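Local coordinates for protein ciona betagamma-crystallin (Ciona intestinalis, PDB 2BV2) that binds two calcium ions in a single beta/gamma-crystallin domain and serves as a structural component of the neuroectodermal visual system, at residues 16-21 and 26-31; 32-37 and 68-73. All blocks are in the same frame, centred on the assembly; numbering follows the deposited sequence. Where two conformers were deposited one is given.

Interaction 1: residues 16-21 and 26-31; sequences LELETS and NVHGFN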
loop_
_atom_site.group_PDB
_atom_site.type_symbol
_atom_site.label_atom_id
_atom_site.label_comp_id
_atom_site.label_asym_id
_atom_site.label_seq_id
_atom_site.Cartn_x
_atom_site.Cartn_y
_atom_site.Cartn_z
ATOM N N LEU A 16 -7.374 -2.081 -4.941
ATOM C CA LEU A 16 -7.990 -0.939 -4.258
ATOM C C LEU A 16 -7.246 0.307 -4.689
ATOM O O LEU A 16 -6.055 0.439 -4.420
ATOM C CB LEU A 16 -7.893 -1.091 -2.742
ATOM C CG LEU A 16 -8.491 0.049 -1.915
ATOM C CD1 LEU A 16 -9.985 0.093 -2.124
ATOM C CD2 LEU A 16 -8.177 -0.091 -0.454
ATOM N N GLU A 17 -7.955 1.212 -5.372
ATOM C CA GLU A 17 -7.380 2.502 -5.754
ATOM C C GLU A 17 -7.742 3.540 -4.701
ATOM O O GLU A 17 -8.912 3.652 -4.323
ATOM C CB GLU A 17 -7.899 2.964 -7.109
ATOM C CG GLU A 17 -7.240 4.240 -7.600
ATOM C CD GLU A 17 -7.810 4.739 -8.903
ATOM O OE1 GLU A 17 -7.892 3.928 -9.857
ATOM O OE2 GLU A 17 -8.171 5.944 -8.967
ATOM N N LEU A 18 -6.737 4.285 -4.236
ATOM C CA LEU A 18 -6.926 5.328 -3.242
ATOM C C LEU A 18 -6.361 6.677 -3.696
ATOM O O LEU A 18 -5.318 6.751 -4.368
ATOM C CB LEU A 18 -6.281 4.923 -1.919
ATOM C CG LEU A 18 -6.872 3.687 -1.248
ATOM C CD1 LEU A 18 -5.895 3.148 -0.219
ATOM C CD2 LEU A 18 -8.221 3.995 -0.610
ATOM N N GLU A 19 -7.073 7.745 -3.341
ATOM C CA GLU A 19 -6.611 9.094 -3.617
ATOM C C GLU A 19 -6.559 9.940 -2.340
ATOM O O GLU A 19 -6.393 11.166 -2.390
ATOM C CB GLU A 19 -7.529 9.745 -4.653
ATOM C CG GLU A 19 -7.512 9.030 -5.990
ATOM C CD GLU A 19 -8.596 9.499 -6.915
ATOM O OE1 GLU A 19 -9.787 9.323 -6.567
ATOM O OE2 GLU A 19 -8.252 10.016 -7.997
ATOM N N THR A 20 -6.686 9.278 -1.193
ATOM C CA THR A 20 -6.705 9.960 0.098
ATOM C C THR A 20 -6.084 8.999 1.091
ATOM O O THR A 20 -5.973 7.811 0.804
ATOM C CB THR A 20 -8.166 10.295 0.509
ATOM O OG1 THR A 20 -8.735 11.199 -0.442
ATOM C CG2 THR A 20 -8.252 10.928 1.882
ATOM N N SER A 21 -5.661 9.510 2.237
ATOM C CA SER A 21 -5.067 8.687 3.274
ATOM C C SER A 21 -6.131 7.777 3.863
ATOM O O SER A 21 -7.312 8.099 3.824
ATOM C CB SER A 21 -4.409 9.580 4.330
ATOM O OG SER A 21 -3.413 10.422 3.738
ATOM N N ASN A 26 -8.753 -1.999 6.954
ATOM C CA ASN A 26 -9.932 -2.857 7.215
ATOM C C ASN A 26 -11.246 -2.262 6.722
ATOM O O ASN A 26 -12.167 -3.002 6.371
ATOM C CB ASN A 26 -10.082 -3.154 8.690
ATOM C CG ASN A 26 -9.100 -4.181 9.198
ATOM O OD1 ASN A 26 -9.113 -5.346 8.785
ATOM N ND2 ASN A 26 -8.265 -3.772 10.138
ATOM N N VAL A 27 -11.348 -0.937 6.720
ATOM C CA VAL A 27 -12.586 -0.279 6.284
ATOM C C VAL A 27 -12.923 -0.656 4.841
ATOM O O VAL A 27 -14.098 -0.672 4.455
ATOM C CB VAL A 27 -12.541 1.256 6.447
ATOM C CG1 VAL A 27 -12.241 1.649 7.895
ATOM C CG2 VAL A 27 -11.536 1.876 5.497
ATOM N N HIS A 28 -11.887 -0.967 4.062
ATOM C CA HIS A 28 -12.030 -1.428 2.672
ATOM C C HIS A 28 -11.661 -2.898 2.458
ATOM O O HIS A 28 -11.511 -3.332 1.321
ATOM C CB HIS A 28 -11.183 -0.538 1.769
ATOM C CG HIS A 28 -11.637 0.882 1.750
ATOM N ND1 HIS A 28 -10.834 1.930 2.137
ATOM C CD2 HIS A 28 -12.828 1.427 1.408
ATOM C CE1 HIS A 28 -11.508 3.061 2.023
ATOM N NE2 HIS A 28 -12.722 2.782 1.589
ATOM N N GLY A 29 -11.531 -3.670 3.538
ATOM C CA GLY A 29 -11.234 -5.101 3.434
ATOM C C GLY A 29 -9.848 -5.404 2.890
ATOM O O GLY A 29 -9.631 -6.465 2.288
ATOM N N PHE A 30 -8.906 -4.492 3.117
ATOM C CA PHE A 30 -7.568 -4.581 2.534
ATOM C C PHE A 30 -6.455 -4.605 3.589
ATOM O O PHE A 30 -5.293 -4.332 3.303
ATOM C CB PHE A 30 -7.355 -3.449 1.522
ATOM C CG PHE A 30 -7.352 -3.919 0.107
ATOM C CD1 PHE A 30 -8.535 -4.252 -0.525
ATOM C CD2 PHE A 30 -6.157 -4.035 -0.606
ATOM C CE1 PHE A 30 -8.537 -4.699 -1.826
ATOM C CE2 PHE A 30 -6.159 -4.496 -1.900
ATOM C CZ PHE A 30 -7.352 -4.819 -2.513
ATOM N N ASN A 31 -6.817 -4.925 4.814
ATOM C CA ASN A 31 -5.828 -5.072 5.865
ATOM C C ASN A 31 -5.104 -6.396 5.729
ATOM O O ASN A 31 -5.727 -7.447 5.600
ATOM C CB ASN A 31 -6.471 -4.997 7.259
ATOM C CG ASN A 31 -5.445 -4.824 8.345
ATOM O OD1 ASN A 31 -4.695 -3.845 8.339
ATOM N ND2 ASN A 31 -5.386 -5.771 9.280
#

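Interaction 2: residues 32-37 and 68-73; sequences DIVSSI and GSWGGN. With CA (calcium ion), chain C; CA (calcium ion), chain D.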
loop_
_atom_site.group_PDB
_atom_site.type_symbol
_atom_site.label_atom_id
_atom_site.label_comp_id
_atom_site.label_asym_id
_atom_site.label_seq_id
_atom_site.Cartn_x
_atom_site.Cartn_y
_atom_site.Cartn_z
ATOM N N ASP A 32 -3.781 -6.325 5.773
ATOM C CA ASP A 32 -2.905 -7.485 5.797
ATOM C C ASP A 32 -3.094 -8.446 4.624
ATOM O O ASP A 32 -3.015 -9.666 4.793
ATOM C CB ASP A 32 -2.992 -8.222 7.131
ATOM C CG ASP A 32 -2.474 -7.394 8.289
ATOM O OD1 ASP A 32 -1.858 -6.341 8.054
ATOM O OD2 ASP A 32 -2.660 -7.804 9.451
ATOM N N ILE A 33 -3.341 -7.885 3.440
ATOM C CA ILE A 33 -3.351 -8.688 2.222
ATOM C C ILE A 33 -2.512 -8.163 1.081
ATOM O O ILE A 33 -2.372 -8.864 0.097
ATOM C CB ILE A 33 -4.784 -8.892 1.661
ATOM C CG1 ILE A 33 -5.400 -7.580 1.183
ATOM C CG2 ILE A 33 -5.675 -9.563 2.694
ATOM C CD1 ILE A 33 -6.704 -7.804 0.434
ATOM N N VAL A 34 -1.981 -6.945 1.172
ATOM C CA VAL A 34 -1.324 -6.335 0.017
ATOM C C VAL A 34 0.029 -6.993 -0.292
ATOM O O VAL A 34 0.855 -7.210 0.595
ATOM C CB VAL A 34 -1.145 -4.821 0.200
ATOM C CG1 VAL A 34 -0.184 -4.231 -0.870
ATOM C CG2 VAL A 34 -2.490 -4.111 0.154
ATOM N N SER A 35 0.218 -7.337 -1.570
ATOM C CA SER A 35 1.423 -7.985 -2.029
ATOM C C SER A 35 2.099 -7.276 -3.223
ATOM O O SER A 35 3.217 -7.610 -3.558
ATOM C CB SER A 35 1.092 -9.436 -2.368
ATOM O OG SER A 35 0.651 -10.158 -1.226
ATOM N N SER A 36 1.411 -6.340 -3.895
ATOM C CA SER A 36 2.061 -5.436 -4.836
ATOM C C SER A 36 1.324 -4.096 -4.887
ATOM O O SER A 36 0.182 -3.980 -4.408
ATOM C CB SER A 36 2.126 -6.053 -6.231
ATOM O OG SER A 36 0.838 -6.300 -6.766
ATOM N N ILE A 37 1.992 -3.096 -5.460
ATOM C CA ILE A 37 1.515 -1.710 -5.427
ATOM C C ILE A 37 1.918 -0.979 -6.693
ATOM O O ILE A 37 3.020 -1.163 -7.182
ATOM C CB ILE A 37 2.088 -0.923 -4.203
ATOM C CG1 ILE A 37 1.589 -1.504 -2.871
ATOM C CG2 ILE A 37 1.725 0.570 -4.294
ATOM C CD1 ILE A 37 2.200 -0.802 -1.657
ATOM N N GLY A 68 9.206 -6.897 -1.309
ATOM C CA GLY A 68 10.646 -6.617 -1.330
ATOM C C GLY A 68 10.995 -5.365 -2.107
ATOM O O GLY A 68 11.956 -4.676 -1.758
ATOM N N SER A 69 10.199 -5.040 -3.132
ATOM C CA SER A 69 10.461 -3.878 -3.943
ATOM C C SER A 69 10.239 -2.576 -3.179
ATOM O O SER A 69 10.792 -1.555 -3.561
ATOM C CB SER A 69 9.629 -3.909 -5.219
ATOM O OG SER A 69 8.313 -3.552 -4.938
ATOM N N TRP A 70 9.450 -2.595 -2.107
ATOM C CA TRP A 70 9.404 -1.428 -1.187
ATOM C C TRP A 70 10.128 -1.627 0.154
ATOM O O TRP A 70 10.117 -0.742 1.007
ATOM C CB TRP A 70 7.977 -0.920 -0.971
ATOM C CG TRP A 70 7.030 -1.821 -0.209
ATOM C CD1 TRP A 70 6.926 -1.954 1.154
ATOM C CD2 TRP A 70 6.013 -2.658 -0.770
ATOM N NE1 TRP A 70 5.916 -2.840 1.465
ATOM C CE2 TRP A 70 5.334 -3.275 0.305
ATOM C CE3 TRP A 70 5.601 -2.938 -2.081
ATOM C CZ2 TRP A 70 4.283 -4.185 0.108
ATOM C CZ3 TRP A 70 4.565 -3.835 -2.276
ATOM C CH2 TRP A 70 3.912 -4.447 -1.189
ATOM N N GLY A 71 10.806 -2.761 0.296
ATOM C CA GLY A 71 11.578 -3.105 1.495
ATOM C C GLY A 71 10.720 -3.658 2.622
ATOM O O GLY A 71 11.146 -3.678 3.781
ATOM N N GLY A 72 9.515 -4.117 2.286
ATOM C CA GLY A 72 8.537 -4.518 3.289
ATOM C C GLY A 72 8.237 -5.999 3.312
ATOM O O GLY A 72 8.939 -6.793 2.691
ATOM N N ASN A 73 7.175 -6.334 4.045
ATOM C CA ASN A 73 6.728 -7.692 4.307
ATOM C C ASN A 73 5.395 -7.946 3.603
ATOM O O ASN A 73 4.582 -7.036 3.447
ATOM C CB ASN A 73 6.514 -7.887 5.822
ATOM C CG ASN A 73 7.814 -7.870 6.627
ATOM O OD1 ASN A 73 8.819 -8.433 6.212
ATOM N ND2 ASN A 73 7.778 -7.242 7.809
HETATM CA CA CA C . -1.478 -11.020 -0.592
HETATM CA CA CA D . -0.456 -4.829 9.396
HETATM O O HOH W 1 1.933 -5.916 2.723
HETATM O O HOH W 2 -0.237 -12.905 -0.006
#

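Interaction 1: residues 16-21 and 26-31
With CG of L16 anti to its own amide nitrogen (chi1 179°), the isobutyl branch of L16 extends out to CB of H28, CD2 to CB 3.8 Å, while H28, its CG beside the backbone N (chi1 -64°), turns its ring so that CE1 meets CD2 of L18, a looser touch at 4.3 Å. The contact lies in the first Greek key motif of the beta/gamma-crystallin domain and joins an outermost strand of the four-stranded sheet to the loop leading to strand 36-41. L16 and F30 run past each other in opposite directions, which lays CB of L16 over the middle of the phenyl face: a CH-pi contact of 3.7 Å from CB to the F30 ring centroid, 7° off the ring normal. Further out, CD2 of L16 sits 4.0 Å from CG of F30; H28 crosses the leucine at about a right angle. L18 is buried against I3, L5 and V80, and F30 also packs on K14. No hydrogen bond links the two segments; the loop is tied within itself by N of G29 to O of N26, 3.0 Å. O of H28 lies at the edge of the F30 ring, in its plane, 3.6 Å from CD1 of F30.

Interaction 2: residues 32-37 and 68-73
The classic beta bulge at S35 and S36, both facing F6, opens strand 36-41 after a calcium-binding loop, and the indole of W70 from the second Greek key motif packs against the bulge and the residues on either side of it, V34 and I37. The benzo end does the touching. I37 crosses the ring system at about a right angle: its CD1 lies over one face, 4.0 Å from the centroid of the six-membered ring of W70 and 12° off the normal, a CH-pi contact, and its CG1 meets CZ3 of W70 at 3.8 Å. At the rim, near the ring plane, CA of S36 comes within 3.9 Å of CZ3 of W70. CG1 of V34 approaches CH2 obliquely. The chi1 of W70, 68°, places CG between the backbone N and the carbonyl carbon and sends the ring toward the strand. A water near the indole plane donates to O of V34 (2.7 Å) and to O of N73, bridging the two backbones. CB of S35 and of S36 point away from the W70 segment. OG of S35 binds one calcium at 2.4 Å, as does O of I33, with E7, D75 and a water completing the shell; the same OG hydrogen-bonds D74. OD1 of D32, O of D48, O of E76 and OG of S78 are among the ligands of the second calcium. W70 also rests on L59, Y64 and L77, while I37 reaches I3 and L5, so the contact lies between strands 2-6 and 62-64 of one sheet and strand 56-59 of the other.

Interactions 1 and 2 follow in series along the chain: the loop that closes interaction 1 at N31 runs straight into D32, where interaction 2 begins, and apart from this join their segments do not touch. Their centres lie about 15 Å apart, on opposite sides of the chain's centre. Both reach the four-stranded sheet, interaction 1 through the edge strand 15-18 and interaction 2 through the inner strand 36-41, with strand 2-6 between them. The calcium sites give a further connection: S78, a ligand of the ion held by D32, also hydrogen-bonds N31 through its hydroxyl, while the F30 side chain is about 8 Å (nearest atoms) from the other calcium, the one bound by I33 and S35.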